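Local structure of acylneuraminate lyase (Mycoplasma synoviae, 4N4P) at residues Ser250-Ser256 and Glu282-His286; Met14-Phe18 and Leu257-Met261. The protein is an acylneuraminate lyase of the dihydrodipicolinate synthetase family, a group of enzymes built on a TIM barrel. All coordinates share one frame; numbering follows the deposited sequence.

From the N terminus, the chain leaves strand 9-12 of the barrel and runs into the loop that holds Met-14 to Phe-18. All the other strands of the barrel follow. Contact 2 then closes a loop of 238 residues by packing Leu-257 to Met-261 of helix 253-263 on that early segment. Contact 1 closes a short loop, of 25 residues, between the start of the same helix, with the loop before it, and helix 280-294. The two contacts cross, since their segments alternate along the chain. They also touch: Ile-283 CG1 lies 3.6 Å from Ala-259 CB. Helix 253-263 thus lies between helix 280-294 and the loop that follows the first barrel strand.

Contact 1. Residues Ser250-Ser256 and Glu282-His286; sequences SKGLMQS and EIKKH
His-286 turns CG anti to its own backbone N (chi1 -177°), which carries the imidazole across to Lys-251 and Ser-256. The lysine chain runs straight as far as CE and bends only at chi4 (-51°), where NZ turns to Glu-282. The side chains of Lys-251 and His-286 slide past each other in opposite directions. Lys-251 CB lies over one ring face in a CH-pi contact, 4.0 Å from the centroid and 20° off the normal. Further along, Lys-251 CD is 3.8 Å from His-286 CG. Lys-251 NZ forms a salt bridge of 3.1 Å with Glu-282 OE2, on the anti lone pair of that oxygen.

The contact joins the start of helix 253-263 and the loop leading into it to helix 280-294, both beyond the barrel strands. Gly-252 is the N-cap of helix 253-263. In the first turn of this helix, Ser-256 OG donates to Gly-252 O at 2.7 Å. Ser-256 N reaches the same oxygen from the other face of the carbonyl plane. Ser-256 CB sits at the imidazole edge, in plane, 3.7 Å from His-286 CD2. His-286 NE2 is hydrogen-bonded to Leu-248 O, which, with Lys-251 over the face, would help to set the ring's rotation. Ile-283 adds the apolar part, with CD1 3.9 Å from Lys-251 CD and CG1 3.8 Å from Gln-255 O. Gln-255 sends its amide elsewhere, to Trp-276 O.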
# COMPACT_ATOMS: atom_id res chain seq x y z
N SER A 250 22.36 -8.62 -4.11
CA SER A 250 22.86 -8.07 -2.84
C SER A 250 23.81 -6.90 -3.13
O SER A 250 24.15 -6.13 -2.23
CB SER A 250 23.49 -9.15 -1.96
OG SER A 250 24.62 -9.69 -2.59
N LYS A 251 24.25 -6.76 -4.38
CA LYS A 251 24.88 -5.53 -4.84
C LYS A 251 24.07 -5.09 -6.06
O LYS A 251 23.23 -5.86 -6.53
CB LYS A 251 26.35 -5.73 -5.17
CG LYS A 251 27.21 -6.05 -3.89
CD LYS A 251 28.68 -6.00 -4.16
CE LYS A 251 29.49 -6.61 -3.02
NZ LYS A 251 29.15 -6.07 -1.66
N GLY A 252 24.31 -3.89 -6.56
CA GLY A 252 23.53 -3.38 -7.67
C GLY A 252 23.41 -4.38 -8.81
O GLY A 252 24.39 -4.99 -9.20
N LEU A 253 22.20 -4.53 -9.35
CA LEU A 253 21.95 -5.52 -10.40
C LEU A 253 22.82 -5.30 -11.64
O LEU A 253 23.56 -6.20 -12.04
CB LEU A 253 20.46 -5.50 -10.79
CG LEU A 253 20.09 -6.39 -11.99
CD1 LEU A 253 20.31 -7.90 -11.66
CD2 LEU A 253 18.64 -6.09 -12.44
N MET A 254 22.73 -4.12 -12.24
CA MET A 254 23.48 -3.89 -13.50
C MET A 254 25.00 -3.93 -13.28
O MET A 254 25.74 -4.47 -14.11
CB MET A 254 23.05 -2.59 -14.18
CG MET A 254 21.80 -2.79 -15.06
SD MET A 254 20.29 -2.82 -14.09
CE MET A 254 20.08 -1.04 -13.99
N GLN A 255 25.44 -3.38 -12.14
CA GLN A 255 26.87 -3.42 -11.78
C GLN A 255 27.35 -4.86 -11.66
O GLN A 255 28.46 -5.18 -12.09
CB GLN A 255 27.14 -2.70 -10.45
CG GLN A 255 26.75 -1.20 -10.44
CD GLN A 255 25.35 -0.97 -9.89
OE1 GLN A 255 24.43 -1.74 -10.18
NE2 GLN A 255 25.17 0.10 -9.09
N SER A 256 26.51 -5.71 -11.06
CA SER A 256 26.85 -7.11 -10.85
C SER A 256 26.87 -7.88 -12.16
O SER A 256 27.79 -8.67 -12.42
CB SER A 256 25.85 -7.75 -9.90
OG SER A 256 25.94 -7.17 -8.62
N GLU A 282 35.86 -4.89 -4.81
CA GLU A 282 34.61 -5.26 -4.16
C GLU A 282 33.63 -5.94 -5.16
O GLU A 282 33.06 -7.01 -4.88
CB GLU A 282 33.94 -4.04 -3.51
CG GLU A 282 32.67 -4.40 -2.73
CD GLU A 282 31.82 -3.19 -2.28
OE1 GLU A 282 32.31 -2.04 -2.33
OE2 GLU A 282 30.65 -3.40 -1.91
N ILE A 283 33.44 -5.31 -6.31
CA ILE A 283 32.45 -5.84 -7.25
C ILE A 283 33.01 -7.07 -7.95
O ILE A 283 32.26 -7.96 -8.36
CB ILE A 283 31.95 -4.73 -8.25
CG1 ILE A 283 30.62 -5.13 -8.92
CG2 ILE A 283 33.06 -4.36 -9.27
CD1 ILE A 283 29.46 -5.36 -7.93
N LYS A 284 34.35 -7.13 -8.13
CA LYS A 284 34.99 -8.33 -8.70
C LYS A 284 34.79 -9.56 -7.81
O LYS A 284 34.49 -10.66 -8.31
CB LYS A 284 36.50 -8.13 -8.96
CG LYS A 284 37.15 -9.32 -9.64
CD LYS A 284 38.65 -9.35 -9.44
CE LYS A 284 39.24 -10.62 -10.04
NZ LYS A 284 39.40 -10.50 -11.52
N LYS A 285 34.94 -9.38 -6.51
CA LYS A 285 34.75 -10.50 -5.61
C LYS A 285 33.30 -10.97 -5.58
O LYS A 285 33.04 -12.16 -5.47
CB LYS A 285 35.24 -10.16 -4.20
CG LYS A 285 36.76 -9.95 -4.20
CD LYS A 285 37.30 -9.68 -2.81
CE LYS A 285 38.79 -9.39 -2.95
NZ LYS A 285 39.30 -8.87 -1.68
N HIS A 286 32.38 -10.01 -5.64
CA HIS A 286 30.98 -10.31 -5.82
C HIS A 286 30.77 -11.14 -7.10
O HIS A 286 30.09 -12.16 -7.07
CB HIS A 286 30.16 -9.04 -5.87
CG HIS A 286 28.69 -9.28 -5.99
ND1 HIS A 286 27.98 -9.99 -5.05
CD2 HIS A 286 27.80 -8.90 -6.94
CE1 HIS A 286 26.70 -10.04 -5.41
NE2 HIS A 286 26.57 -9.38 -6.54

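Contact 2. Residues Met14-Phe18 and Leu257-Met261; sequences MVTPF and LKAIM
Val-15 supplies most of the apolar packing against helix 253-263. Its two methyls part to different partners. CG1 of Val-15 meets Leu-257 CD1 at 3.9 Å, the two side chains crossing at a slant. CG2 of Val-15 meets Met-261 CE, also at 3.9 Å, and here the side chains reach toward each other tip to tip. Leu-257 and Met-261 are one helical turn apart, and Val-15 spans both. Lys-258 adds its aliphatic part, with CE 3.8 Å from Val-15 CB.

The polar part rests on the end of Lys-258. Its chain is fully extended beyond CG (chi3 -177°), and this carries NZ past Val-15 to the next residue of the loop. Lys-258 NZ donates to Thr-16 O at 2.6 Å, from above the carbonyl plane and 42° out of it. NZ also lies 3.6 Å from Phe-18 CD2. Thr-16 O itself sits over one face of the Phe-18 ring, offset toward its rim, 3.3 Å above the plane. Thr-16 OG1 is bonded to Gly-52 O.

The contact ties the loop after barrel strand 9-12 to a helix beyond the last strand. Glu-53 forms a salt bridge with Lys-258 NZ, and Tyr-270 O accepts from it too. Lys-258 is buried, and its ammonium is gripped by a carboxylate and two carbonyls, an arrangement that would tend to keep it charged.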
# COMPACT_ATOMS: atom_id res chain seq x y z
N MET A 14 19.28 -7.14 -22.09
CA MET A 14 20.70 -6.86 -22.28
C MET A 14 21.16 -5.61 -21.55
O MET A 14 20.49 -4.61 -21.63
CB MET A 14 21.00 -6.67 -23.77
CG MET A 14 22.50 -6.81 -24.07
SD MET A 14 22.83 -6.42 -25.78
CE MET A 14 22.85 -4.64 -25.76
N VAL A 15 22.30 -5.70 -20.88
CA VAL A 15 22.96 -4.53 -20.31
C VAL A 15 23.56 -3.69 -21.45
O VAL A 15 23.93 -4.23 -22.49
CB VAL A 15 24.04 -4.93 -19.27
CG1 VAL A 15 23.37 -5.63 -18.09
CG2 VAL A 15 25.13 -5.85 -19.90
N THR A 16 23.66 -2.39 -21.22
CA THR A 16 24.32 -1.49 -22.19
C THR A 16 25.73 -1.09 -21.71
O THR A 16 25.86 -0.37 -20.73
CB THR A 16 23.44 -0.23 -22.49
OG1 THR A 16 22.12 -0.65 -22.87
CG2 THR A 16 24.05 0.59 -23.64
N PRO A 17 26.80 -1.55 -22.40
CA PRO A 17 28.14 -1.18 -21.94
C PRO A 17 28.46 0.30 -22.01
O PRO A 17 28.25 0.94 -23.04
CB PRO A 17 29.05 -1.99 -22.87
CG PRO A 17 28.23 -3.20 -23.16
CD PRO A 17 26.88 -2.57 -23.46
N PHE A 18 28.95 0.85 -20.91
CA PHE A 18 29.50 2.20 -20.93
C PHE A 18 30.92 2.15 -20.41
O PHE A 18 31.26 1.29 -19.61
CB PHE A 18 28.71 3.14 -20.02
CG PHE A 18 27.23 3.21 -20.32
CD1 PHE A 18 26.77 3.81 -21.49
CD2 PHE A 18 26.31 2.70 -19.41
CE1 PHE A 18 25.40 3.88 -21.74
CE2 PHE A 18 24.96 2.78 -19.65
CZ PHE A 18 24.49 3.35 -20.82
N LEU A 257 25.84 -7.67 -12.98
CA LEU A 257 25.82 -8.34 -14.30
C LEU A 257 27.06 -7.95 -15.12
O LEU A 257 27.72 -8.79 -15.72
CB LEU A 257 24.54 -8.00 -15.08
CG LEU A 257 23.22 -8.54 -14.48
CD1 LEU A 257 22.01 -7.97 -15.30
CD2 LEU A 257 23.22 -10.05 -14.49
N LYS A 258 27.37 -6.65 -15.13
CA LYS A 258 28.51 -6.19 -15.93
C LYS A 258 29.81 -6.75 -15.38
O LYS A 258 30.64 -7.23 -16.15
CB LYS A 258 28.53 -4.65 -16.01
CG LYS A 258 27.50 -4.13 -17.04
CD LYS A 258 27.32 -2.63 -16.97
CE LYS A 258 26.24 -2.18 -17.97
NZ LYS A 258 26.15 -0.66 -18.17
N ALA A 259 29.95 -6.77 -14.06
CA ALA A 259 31.15 -7.34 -13.43
C ALA A 259 31.34 -8.82 -13.73
O ALA A 259 32.48 -9.29 -13.95
CB ALA A 259 31.11 -7.12 -11.91
N ILE A 260 30.23 -9.56 -13.74
CA ILE A 260 30.28 -10.99 -14.08
C ILE A 260 30.74 -11.16 -15.52
O ILE A 260 31.61 -11.98 -15.81
CB ILE A 260 28.95 -11.70 -13.77
CG1 ILE A 260 28.75 -11.72 -12.25
CG2 ILE A 260 28.95 -13.14 -14.36
CD1 ILE A 260 27.29 -12.05 -11.80
N MET A 261 30.17 -10.37 -16.42
CA MET A 261 30.61 -10.41 -17.80
C MET A 261 32.09 -10.07 -17.93
O MET A 261 32.82 -10.82 -18.59
CB MET A 261 29.75 -9.51 -18.68
CG MET A 261 28.36 -10.06 -18.84
SD MET A 261 27.47 -9.08 -20.05
CE MET A 261 25.79 -9.69 -19.88